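A-adding tRNA nucleotidyltransferase (Aquifex aeolicus, PDB 4WBY) adds the terminal adenosine to tRNAs that end in CC, using ATP and magnesium, to complete the CCA terminus. Local coordinates at residues 251-254 / 255-259; 281-284 / 285-288; 297-300 / 301-305; 326-329 / 330-334. All blocks are in the same frame, centred on the assembly; numbering follows the deposited sequence.

Contact 1 of 4, residues 251-254 / 255-259; sequences ALRK and VVDWH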
loop_
_atom_site.group_PDB
_atom_site.type_symbol
_atom_site.label_atom_id
_atom_site.label_comp_id
_atom_site.label_asym_id
_atom_site.label_seq_id
_atom_site.Cartn_x
_atom_site.Cartn_y
_atom_site.Cartn_z
ATOM N N ALA A 251 19.012 -6.135 -1.573
ATOM C CA ALA A 251 19.730 -5.609 -2.729
ATOM C C ALA A 251 18.788 -4.770 -3.587
ATOM O O ALA A 251 19.163 -3.713 -4.109
ATOM C CB ALA A 251 20.336 -6.742 -3.553
ATOM N N LEU A 252 17.554 -5.247 -3.716
ATOM C CA LEU A 252 16.560 -4.548 -4.510
ATOM C C LEU A 252 16.235 -3.186 -3.900
ATOM O O LEU A 252 16.098 -2.208 -4.626
ATOM C CB LEU A 252 15.293 -5.390 -4.655
ATOM C CG LEU A 252 14.140 -4.728 -5.421
ATOM C CD1 LEU A 252 14.488 -4.494 -6.883
ATOM C CD2 LEU A 252 12.839 -5.535 -5.296
ATOM N N ARG A 253 16.121 -3.113 -2.577
ATOM C CA ARG A 253 15.819 -1.830 -1.948
ATOM C C ARG A 253 16.877 -0.775 -2.290
ATOM O O ARG A 253 16.547 0.379 -2.550
ATOM C CB ARG A 253 15.683 -1.973 -0.432
ATOM C CG ARG A 253 15.403 -0.643 0.262
ATOM C CD ARG A 253 14.926 -0.828 1.686
ATOM N NE ARG A 253 16.012 -1.297 2.534
ATOM C CZ ARG A 253 15.900 -1.516 3.838
ATOM N NH1 ARG A 253 14.740 -1.308 4.450
ATOM N NH2 ARG A 253 16.950 -1.941 4.528
ATOM N N LYS A 254 18.146 -1.172 -2.315
ATOM C CA LYS A 254 19.197 -0.237 -2.696
ATOM C C LYS A 254 19.006 0.239 -4.135
ATOM O O LYS A 254 19.190 1.417 -4.431
ATOM C CB LYS A 254 20.583 -0.866 -2.529
ATOM C CG LYS A 254 20.942 -1.171 -1.079
ATOM C CD LYS A 254 22.332 -1.775 -0.972
ATOM C CE LYS A 254 22.724 -2.034 0.473
ATOM N NZ LYS A 254 22.841 -0.770 1.250
ATOM N N VAL A 255 18.628 -0.675 -5.024
ATOM C CA VAL A 255 18.431 -0.333 -6.432
ATOM C C VAL A 255 17.229 0.595 -6.611
ATOM O O VAL A 255 17.294 1.590 -7.342
ATOM C CB VAL A 255 18.245 -1.603 -7.296
ATOM C CG1 VAL A 255 17.786 -1.245 -8.714
ATOM C CG2 VAL A 255 19.539 -2.409 -7.335
ATOM N N VAL A 256 16.138 0.276 -5.925
ATOM C CA VAL A 256 14.918 1.066 -6.010
ATOM C C VAL A 256 15.111 2.474 -5.449
ATOM O O VAL A 256 14.636 3.457 -6.027
ATOM C CB VAL A 256 13.760 0.361 -5.264
ATOM C CG1 VAL A 256 12.642 1.343 -4.908
ATOM C CG2 VAL A 256 13.243 -0.806 -6.092
ATOM N N ASP A 257 15.805 2.575 -4.321
ATOM C CA ASP A 257 16.051 3.877 -3.713
ATOM C C ASP A 257 16.911 4.730 -4.643
ATOM O O ASP A 257 16.677 5.934 -4.798
ATOM C CB ASP A 257 16.724 3.725 -2.347
ATOM C CG ASP A 257 15.781 3.174 -1.280
ATOM O OD1 ASP A 257 14.547 3.164 -1.500
ATOM O OD2 ASP A 257 16.274 2.753 -0.214
ATOM N N TRP A 258 17.895 4.097 -5.275
ATOM C CA TRP A 258 18.743 4.792 -6.239
ATOM C C TRP A 258 17.926 5.278 -7.436
ATOM O O TRP A 258 18.029 6.438 -7.843
ATOM C CB TRP A 258 19.882 3.879 -6.703
ATOM C CG TRP A 258 20.645 4.411 -7.880
ATOM C CD1 TRP A 258 21.686 5.294 -7.851
ATOM C CD2 TRP A 258 20.426 4.094 -9.262
ATOM N NE1 TRP A 258 22.128 5.547 -9.129
ATOM C CE2 TRP A 258 21.371 4.825 -10.013
ATOM C CE3 TRP A 258 19.527 3.263 -9.937
ATOM C CZ2 TRP A 258 21.441 4.749 -11.404
ATOM C CZ3 TRP A 258 19.596 3.190 -11.320
ATOM C CH2 TRP A 258 20.544 3.929 -12.038
ATOM N N HIS A 259 17.108 4.394 -7.994
ATOM C CA HIS A 259 16.330 4.753 -9.171
ATOM C C HIS A 259 15.348 5.886 -8.866
ATOM O O HIS A 259 15.201 6.820 -9.659
ATOM C CB HIS A 259 15.569 3.545 -9.716
ATOM C CG HIS A 259 14.801 3.848 -10.963
ATOM N ND1 HIS A 259 13.447 4.104 -10.958
ATOM C CD2 HIS A 259 15.205 3.975 -12.250
ATOM C CE1 HIS A 259 13.046 4.361 -12.191
ATOM N NE2 HIS A 259 14.093 4.293 -12.993
#

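Contact 2 of 4, residues 281-284 / 285-288; sequences NLDY and ERGK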
loop_
_atom_site.group_PDB
_atom_site.type_symbol
_atom_site.label_atom_id
_atom_site.label_comp_id
_atom_site.label_asym_id
_atom_site.label_seq_id
_atom_site.Cartn_x
_atom_site.Cartn_y
_atom_site.Cartn_z
ATOM N N ASN A 281 10.777 -18.271 -7.023
ATOM C CA ASN A 281 11.095 -19.699 -7.023
ATOM C C ASN A 281 9.874 -20.589 -7.247
ATOM O O ASN A 281 9.997 -21.810 -7.334
ATOM C CB ASN A 281 11.797 -20.093 -5.726
ATOM C CG ASN A 281 13.229 -19.615 -5.680
ATOM O OD1 ASN A 281 13.907 -19.561 -6.707
ATOM N ND2 ASN A 281 13.700 -19.262 -4.492
ATOM N N LEU A 282 8.699 -19.977 -7.330
ATOM C CA LEU A 282 7.492 -20.697 -7.721
ATOM C C LEU A 282 7.584 -21.157 -9.170
ATOM O O LEU A 282 8.243 -20.512 -9.986
ATOM C CB LEU A 282 6.251 -19.818 -7.572
ATOM C CG LEU A 282 5.765 -19.345 -6.209
ATOM C CD1 LEU A 282 4.471 -18.579 -6.407
ATOM C CD2 LEU A 282 5.562 -20.513 -5.262
ATOM N N ASP A 283 6.895 -22.249 -9.484
ATOM C CA ASP A 283 6.689 -22.659 -10.870
ATOM C C ASP A 283 5.963 -21.540 -11.601
ATOM O O ASP A 283 5.169 -20.814 -11.000
ATOM C CB ASP A 283 5.882 -23.952 -10.953
ATOM C CG ASP A 283 6.626 -25.141 -10.381
ATOM O OD1 ASP A 283 7.851 -25.245 -10.610
ATOM O OD2 ASP A 283 5.990 -25.972 -9.700
ATOM N N TYR A 284 6.234 -21.401 -12.891
ATOM C CA TYR A 284 5.696 -20.288 -13.665
ATOM C C TYR A 284 4.169 -20.210 -13.622
ATOM O O TYR A 284 3.608 -19.130 -13.444
ATOM C CB TYR A 284 6.175 -20.383 -15.114
ATOM C CG TYR A 284 5.419 -19.492 -16.069
ATOM C CD1 TYR A 284 5.516 -18.107 -15.988
ATOM C CD2 TYR A 284 4.608 -20.038 -17.055
ATOM C CE1 TYR A 284 4.823 -17.294 -16.869
ATOM C CE2 TYR A 284 3.911 -19.237 -17.934
ATOM C CZ TYR A 284 4.022 -17.868 -17.840
ATOM O OH TYR A 284 3.323 -17.079 -18.725
ATOM N N GLU A 285 3.499 -21.349 -13.775
ATOM C CA GLU A 285 2.038 -21.377 -13.780
ATOM C C GLU A 285 1.430 -20.838 -12.492
ATOM O O GLU A 285 0.470 -20.070 -12.534
ATOM C CB GLU A 285 1.521 -22.796 -14.014
ATOM C CG GLU A 285 1.554 -23.238 -15.459
ATOM C CD GLU A 285 2.956 -23.533 -15.939
ATOM O OE1 GLU A 285 3.856 -23.685 -15.083
ATOM O OE2 GLU A 285 3.156 -23.614 -17.170
ATOM N N ARG A 286 1.966 -21.245 -11.347
ATOM C CA ARG A 286 1.409 -20.762 -10.086
ATOM C C ARG A 286 1.750 -19.290 -9.860
ATOM O O ARG A 286 0.928 -18.546 -9.336
ATOM C CB ARG A 286 1.872 -21.612 -8.896
ATOM C CG ARG A 286 3.348 -21.932 -8.843
ATOM C CD ARG A 286 3.678 -22.840 -7.658
ATOM N NE ARG A 286 5.021 -23.400 -7.781
ATOM C CZ ARG A 286 5.668 -24.040 -6.815
ATOM N NH1 ARG A 286 5.101 -24.210 -5.630
ATOM N NH2 ARG A 286 6.890 -24.508 -7.037
ATOM N N GLY A 287 2.943 -18.863 -10.272
ATOM C CA GLY A 287 3.297 -17.452 -10.188
ATOM C C GLY A 287 2.395 -16.594 -11.058
ATOM O O GLY A 287 1.924 -15.532 -10.635
ATOM N N LYS A 288 2.165 -17.060 -12.284
ATOM C CA LYS A 288 1.285 -16.381 -13.228
ATOM C C LYS A 288 -0.119 -16.245 -12.648
ATOM O O LYS A 288 -0.709 -15.164 -12.682
ATOM C CB LYS A 288 1.252 -17.144 -14.563
ATOM C CG LYS A 288 0.247 -16.632 -15.587
ATOM C CD LYS A 288 0.340 -17.433 -16.894
ATOM C CE LYS A 288 -0.692 -16.974 -17.913
ATOM N NZ LYS A 288 -2.075 -17.380 -17.535
#

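Contact 3 of 4, residues 297-300 / 301-305; sequences PSWV and RETYK. With SO4 (sulfate ion), chain E.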
loop_
_atom_site.group_PDB
_atom_site.type_symbol
_atom_site.label_atom_id
_atom_site.label_comp_id
_atom_site.label_asym_id
_atom_site.label_seq_id
_atom_site.Cartn_x
_atom_site.Cartn_y
_atom_site.Cartn_z
ATOM N N PRO A 297 -0.631 -5.274 -12.557
ATOM C CA PRO A 297 -0.532 -4.546 -13.829
ATOM C C PRO A 297 0.116 -5.379 -14.925
ATOM O O PRO A 297 0.908 -6.290 -14.641
ATOM C CB PRO A 297 0.360 -3.349 -13.483
ATOM C CG PRO A 297 0.148 -3.130 -12.020
ATOM C CD PRO A 297 -0.089 -4.497 -11.425
ATOM N N SER A 298 -0.219 -5.056 -16.169
ATOM C CA SER A 298 0.372 -5.704 -17.323
ATOM C C SER A 298 1.892 -5.733 -17.250
ATOM O O SER A 298 2.502 -6.769 -17.510
ATOM C CB SER A 298 -0.069 -4.999 -18.599
ATOM O OG SER A 298 0.765 -5.376 -19.677
ATOM N N TRP A 299 2.518 -4.617 -16.885
ATOM C CA TRP A 299 3.978 -4.593 -16.895
ATOM C C TRP A 299 4.548 -5.584 -15.891
ATOM O O TRP A 299 5.587 -6.179 -16.135
ATOM C CB TRP A 299 4.531 -3.180 -16.642
ATOM C CG TRP A 299 4.303 -2.575 -15.261
ATOM C CD1 TRP A 299 3.317 -1.688 -14.912
ATOM C CD2 TRP A 299 5.112 -2.750 -14.087
ATOM N NE1 TRP A 299 3.454 -1.320 -13.594
ATOM C CE2 TRP A 299 4.543 -1.961 -13.064
ATOM C CE3 TRP A 299 6.249 -3.510 -13.795
ATOM C CZ2 TRP A 299 5.078 -1.911 -11.772
ATOM C CZ3 TRP A 299 6.780 -3.453 -12.510
ATOM C CH2 TRP A 299 6.192 -2.664 -11.519
ATOM N N VAL A 300 3.853 -5.778 -14.775
ATOM C CA VAL A 300 4.294 -6.735 -13.767
ATOM C C VAL A 300 4.176 -8.165 -14.288
ATOM O O VAL A 300 5.095 -8.981 -14.137
ATOM C CB VAL A 300 3.481 -6.592 -12.469
ATOM C CG1 VAL A 300 3.905 -7.645 -11.449
ATOM C CG2 VAL A 300 3.630 -5.181 -11.899
ATOM N N ARG A 301 3.042 -8.469 -14.907
ATOM C CA ARG A 301 2.807 -9.806 -15.420
ATOM C C ARG A 301 3.758 -10.124 -16.569
ATOM O O ARG A 301 4.263 -11.247 -16.665
ATOM C CB ARG A 301 1.347 -9.957 -15.846
ATOM C CG ARG A 301 0.403 -9.836 -14.649
ATOM C CD ARG A 301 -1.055 -10.020 -15.011
ATOM N NE ARG A 301 -1.611 -8.843 -15.660
ATOM C CZ ARG A 301 -1.964 -8.811 -16.940
ATOM N NH1 ARG A 301 -1.807 -9.892 -17.692
ATOM N NH2 ARG A 301 -2.455 -7.700 -17.468
ATOM N N GLU A 302 4.040 -9.129 -17.410
ATOM C CA GLU A 302 4.982 -9.321 -18.504
ATOM C C GLU A 302 6.409 -9.448 -17.967
ATOM O O GLU A 302 7.191 -10.265 -18.454
ATOM C CB GLU A 302 4.885 -8.175 -19.511
ATOM C CG GLU A 302 3.530 -8.064 -20.224
ATOM C CD GLU A 302 3.259 -9.173 -21.231
ATOM O OE1 GLU A 302 4.176 -9.967 -21.539
ATOM O OE2 GLU A 302 2.114 -9.240 -21.729
ATOM N N THR A 303 6.756 -8.654 -16.957
ATOM C CA THR A 303 8.092 -8.771 -16.379
ATOM C C THR A 303 8.275 -10.129 -15.707
ATOM O O THR A 303 9.352 -10.719 -15.798
ATOM C CB THR A 303 8.376 -7.624 -15.391
ATOM O OG1 THR A 303 8.573 -6.425 -16.149
ATOM C CG2 THR A 303 9.639 -7.887 -14.572
ATOM N N TYR A 304 7.235 -10.647 -15.055
ATOM C CA TYR A 304 7.337 -11.987 -14.481
ATOM C C TYR A 304 7.563 -13.069 -15.544
ATOM O O TYR A 304 8.433 -13.929 -15.380
ATOM C CB TYR A 304 6.091 -12.321 -13.657
ATOM C CG TYR A 304 6.154 -13.706 -13.058
ATOM C CD1 TYR A 304 6.990 -13.984 -11.981
ATOM C CD2 TYR A 304 5.404 -14.744 -13.590
ATOM C CE1 TYR A 304 7.067 -15.266 -11.451
ATOM C CE2 TYR A 304 5.472 -16.015 -13.071
ATOM C CZ TYR A 304 6.297 -16.273 -12.002
ATOM O OH TYR A 304 6.355 -17.558 -11.507
ATOM N N LYS A 305 6.805 -13.025 -16.636
ATOM C CA LYS A 305 6.983 -13.998 -17.707
ATOM C C LYS A 305 8.400 -13.896 -18.254
ATOM O O LYS A 305 9.065 -14.914 -18.504
ATOM C CB LYS A 305 5.948 -13.776 -18.814
ATOM C CG LYS A 305 6.004 -14.799 -19.960
ATOM C CD LYS A 305 4.918 -14.488 -20.976
ATOM C CE LYS A 305 4.810 -15.551 -22.048
ATOM N NZ LYS A 305 3.711 -15.215 -22.995
HETATM S S SO4 E . -3.233 -8.662 -21.059
HETATM O O1 SO4 E . -3.224 -9.852 -20.213
HETATM O O2 SO4 E . -2.790 -7.487 -20.311
HETATM O O3 SO4 E . -2.368 -8.877 -22.222
HETATM O O4 SO4 E . -4.586 -8.427 -21.570
HETATM O O HOH W 1 0.127 -7.861 -20.533
#

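Contact 4 of 4, residues 326-329 / 330-334; sequences EVYR and LLKPL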
loop_
_atom_site.group_PDB
_atom_site.type_symbol
_atom_site.label_atom_id
_atom_site.label_comp_id
_atom_site.label_asym_id
_atom_site.label_seq_id
_atom_site.Cartn_x
_atom_site.Cartn_y
_atom_site.Cartn_z
ATOM N N GLU A 326 25.801 -2.849 -28.229
ATOM C CA GLU A 326 25.138 -4.138 -28.061
ATOM C C GLU A 326 24.322 -4.135 -26.773
ATOM O O GLU A 326 23.199 -4.642 -26.732
ATOM C CB GLU A 326 26.153 -5.282 -28.056
ATOM C CG GLU A 326 25.519 -6.665 -28.058
ATOM C CD GLU A 326 26.512 -7.768 -28.381
ATOM O OE1 GLU A 326 27.727 -7.566 -28.159
ATOM O OE2 GLU A 326 26.076 -8.835 -28.864
ATOM N N VAL A 327 24.894 -3.561 -25.720
ATOM C CA VAL A 327 24.179 -3.402 -24.460
ATOM C C VAL A 327 22.916 -2.577 -24.698
ATOM O O VAL A 327 21.822 -2.934 -24.241
ATOM C CB VAL A 327 25.062 -2.729 -23.388
ATOM C CG1 VAL A 327 24.268 -2.458 -22.124
ATOM C CG2 VAL A 327 26.276 -3.601 -23.072
ATOM N N TYR A 328 23.068 -1.487 -25.447
ATOM C CA TYR A 328 21.944 -0.613 -25.769
ATOM C C TYR A 328 20.852 -1.357 -26.529
ATOM O O TYR A 328 19.671 -1.224 -26.211
ATOM C CB TYR A 328 22.432 0.597 -26.576
ATOM C CG TYR A 328 21.349 1.360 -27.311
ATOM C CD1 TYR A 328 20.580 2.320 -26.662
ATOM C CD2 TYR A 328 21.109 1.134 -28.660
ATOM C CE1 TYR A 328 19.597 3.024 -27.337
ATOM C CE2 TYR A 328 20.127 1.832 -29.342
ATOM C CZ TYR A 328 19.374 2.774 -28.676
ATOM O OH TYR A 328 18.399 3.470 -29.357
ATOM N N ARG A 329 21.250 -2.145 -27.526
ATOM C CA ARG A 329 20.296 -2.892 -28.342
ATOM C C ARG A 329 19.531 -3.924 -27.516
ATOM O O ARG A 329 18.331 -4.129 -27.713
ATOM C CB ARG A 329 21.015 -3.579 -29.507
ATOM C CG ARG A 329 20.096 -4.329 -30.458
ATOM C CD ARG A 329 20.897 -5.170 -31.442
ATOM N NE ARG A 329 21.910 -5.966 -30.755
ATOM C CZ ARG A 329 21.674 -7.136 -30.169
ATOM N NH1 ARG A 329 20.454 -7.655 -30.186
ATOM N NH2 ARG A 329 22.659 -7.787 -29.563
ATOM N N LEU A 330 20.225 -4.568 -26.586
ATOM C CA LEU A 330 19.604 -5.575 -25.726
ATOM C C LEU A 330 18.650 -4.969 -24.697
ATOM O O LEU A 330 17.638 -5.583 -24.345
ATOM C CB LEU A 330 20.685 -6.393 -25.010
ATOM C CG LEU A 330 21.475 -7.359 -25.893
ATOM C CD1 LEU A 330 22.714 -7.863 -25.166
ATOM C CD2 LEU A 330 20.597 -8.523 -26.327
ATOM N N LEU A 331 18.966 -3.769 -24.221
ATOM C CA LEU A 331 18.191 -3.148 -23.142
ATOM C C LEU A 331 17.064 -2.247 -23.624
ATOM O O LEU A 331 16.089 -2.034 -22.901
ATOM C CB LEU A 331 19.110 -2.345 -22.222
ATOM C CG LEU A 331 20.175 -3.169 -21.489
ATOM C CD1 LEU A 331 21.036 -2.276 -20.615
ATOM C CD2 LEU A 331 19.528 -4.277 -20.662
ATOM N N LYS A 332 17.190 -1.734 -24.845
ATOM C CA LYS A 332 16.238 -0.752 -25.379
ATOM C C LYS A 332 14.748 -1.145 -25.272
ATOM O O LYS A 332 13.916 -0.294 -24.954
ATOM C CB LYS A 332 16.579 -0.441 -26.843
ATOM C CG LYS A 332 15.747 0.682 -27.440
ATOM C CD LYS A 332 16.240 1.067 -28.828
ATOM C CE LYS A 332 15.436 2.228 -29.387
ATOM N NZ LYS A 332 15.974 2.698 -30.693
ATOM N N PRO A 333 14.393 -2.419 -25.539
ATOM C CA PRO A 333 12.946 -2.676 -25.493
ATOM C C PRO A 333 12.382 -2.979 -24.107
ATOM O O PRO A 333 11.178 -3.214 -23.990
ATOM C CB PRO A 333 12.783 -3.900 -26.398
ATOM C CG PRO A 333 14.078 -4.620 -26.283
ATOM C CD PRO A 333 15.139 -3.560 -26.107
ATOM N N LEU A 334 13.221 -2.974 -23.077
ATOM C CA LEU A 334 12.802 -3.467 -21.771
ATOM C C LEU A 334 12.117 -2.412 -20.912
ATOM O O LEU A 334 12.498 -1.241 -20.898
ATOM C CB LEU A 334 14.005 -4.039 -21.017
ATOM C CG LEU A 334 14.757 -5.156 -21.741
ATOM C CD1 LEU A 334 15.973 -5.605 -20.941
ATOM C CD2 LEU A 334 13.834 -6.336 -22.040
#

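Contact 1 of 4, residues 251-254 / 255-259
Ala251 O accepts from Val255 N at 3.2 Å, one turn on in helix 243-262, and the CG2 branch of Val255 lies against that same oxygen. Leu252 follows with the shortest backbone bond of this set: Val256 N reaches Leu252 O at 2.8 Å with an N-H...O angle of 166°. On the same turn, Leu252 CD1 meets Val256 CG2 at 4.0 Å, an oblique apolar contact; Leu273, Tyr274 and Leu344 continue this apolar surface around Leu252. Arg253 accepts from Asp257 N through its O, and the two side chains run alongside each other, pointing the same way. What touches here is methylene, since Asp257 OD2 sits 3.5 Å from Arg253 CG. The bend at chi3 (71°) turns the guanidinium away from Asp257, and NH1 forms a salt bridge with Glu221. Lys254 completes the sequence: Lys254 O accepts from Trp258 N at 3.1 Å.

The nearest charged atoms of the i/i+4 pair, Arg253 NE and Asp257 OD2, remain 4.9 Å apart. Their opposite charges therefore probably attract only at a distance, and the direct ionic partner of Arg253 is Glu221, on helix 219-228.

Contact 2 of 4, residues 281-284 / 285-288
Asp283 and Arg286 meet across the N-terminus of helix 284-293, where Asp283 holds the N-cap position although its carboxylate makes no capping bond. The ionic interaction is a salt bridge instead, with Asp283 OD2 3.2 Å from Arg286 NH2. Carboxylate and guanidinium planes are 38° apart, so the two groups do not meet as a coplanar pair. Arg286 CG stands between its backbone N and carbonyl carbon (chi1 46°), and the chain then extends to NE; this turns the arginine back along the residues that precede the helix.

Backbone hydrogen bonds begin the helix proper. Gly287 N donates to Asp283 O at 3.0 Å, and Lys288 N to Tyr284 O at 2.8 Å. Just ahead of them, Leu282 O accepts from Lys308 NZ of helix 298-309.

Apolar contacts flank the polar ones. Leu282 CD2 lies over one face of the Arg286 guanidinium, offset toward its rim and 3.7 Å from NH1, while Leu282 CD1 approaches Gly287 CA at 4.1 Å. Leu282 also touches Ile236. The Tyr284 ring meets Phe309 edge-to-face.

Lys288 crosses the tyrosine obliquely: CB stands above one ring face near the rim, and at the far end NZ forms a salt bridge with Glu292. Midway along the lysine, CD lies 3.5 Å from Tyr284 OH.

Contact 3 of 4, residues 297-300 / 301-305
Arg301, one guanidinium face under Ser298 CA, holds a sulfate ion, probably from the crystallisation liquor, beside the first turn of helix 298-309. NH1 donates to sulfate O1 at 2.9 Å and NH2 to sulfate O2, also at 2.9 Å, with N-H...O angles of 159° and 166°. The sulfur lies in the guanidinium plane at its edge, a bidentate, end-on grip on the anion. A bend at chi3 (-76°) folds the arginine back toward the start of the helix, where NE donates to Ala296 O.

A water extends the anion site. It donates to sulfate O2 and to Glu302 OE2, and it is hydrogen-bonded to Ser298 OG at 2.7 Å. One water thus joins the serine, the glutamate and the ion, which probably eases the closeness of the carboxylate to the sulfate.

Along the backbone, Arg301 N donates to Pro297 O at 3.1 Å, with Pro297 at the N-cap position, and Glu302 N to Ser298 O at 2.8 Å. Thr303 OG1 lies near the plane of the Trp299 indole at its edge and is hydrogen-bonded to Ser337.

Away from the sulfate, Val300 and Tyr304 pack on helix 271-278, Tyr304 also touches helix 284-293, and Thr303 meets helix 336-342. Trp299 stacks on His335, just ahead of that last helix.

Contact 4 of 4, residues 326-329 / 330-334
Leu330 N donates to Glu326 O and Leu331 N to Val327 O, both at 3.0 Å, but the second bond is bent (N-H...O 140°) and Leu331 N also bonds weakly to Tyr328 O, an acceptor used twice since Lys332 N donates to Tyr328 O at 2.9 Å, before a type I beta turn from Leu331 to Leu334, closed by Leu334 N on Leu331 O.

Tyr328 and Lys332 run side by side, pointing the same way. The lysine is extended, with CG anti to the backbone N (chi1 -173°), and its straight chain brings CD within 3.6 Å of Tyr328 CZ. Lys332 NZ then donates to Tyr328 OH at 2.9 Å. The phenol oxygen has a second hydrogen-bond partner in Lys390 of helix 380-394, so two ammonium groups meet at one hydroxyl; Glu387 gives Lys332 a long, weak ion pair.

On another side of the helix, Val327 CG1 and Leu331 CD1 meet at 3.6 Å, their side chains alongside one another. Leu331 continues inward to Ile352, Leu318 and Leu339. Arg329 crosses Leu330 obliquely, NH2 standing 3.9 Å from Leu330 CG, and the same guanidinium forms a long salt bridge with Glu326.

Weakened i/i+4 geometry, a doubly used carbonyl and a following proline are characteristic of a helix C-terminus passing into a turn, here between helices 324-331 and 336-342 of the all-helical C-terminal part.

All four are local contacts along helices or at their ends, in the helical C-terminal part of the chain, away from the annotated ATP and magnesium sites. Contacts 2 and 3 touch directly: Tyr304 OH of contact 3 lies 3.3 Å from Gly287 CA of contact 2, placing the tyrosine against the start of helix 284-293. The centres of contacts 2 and 3 are about 13 Å apart. Contact 1 stands about 19 Å from contact 3, centre to centre, but helices 271-278 and 336-342 touch side chains of both. Contact 4 is separate, its nearest atoms about 7 Å from contact 3; helix 336-342 links it to contacts 1 and 3, and helix 349-359 to contact 1. The sulfate belongs to contact 3 alone.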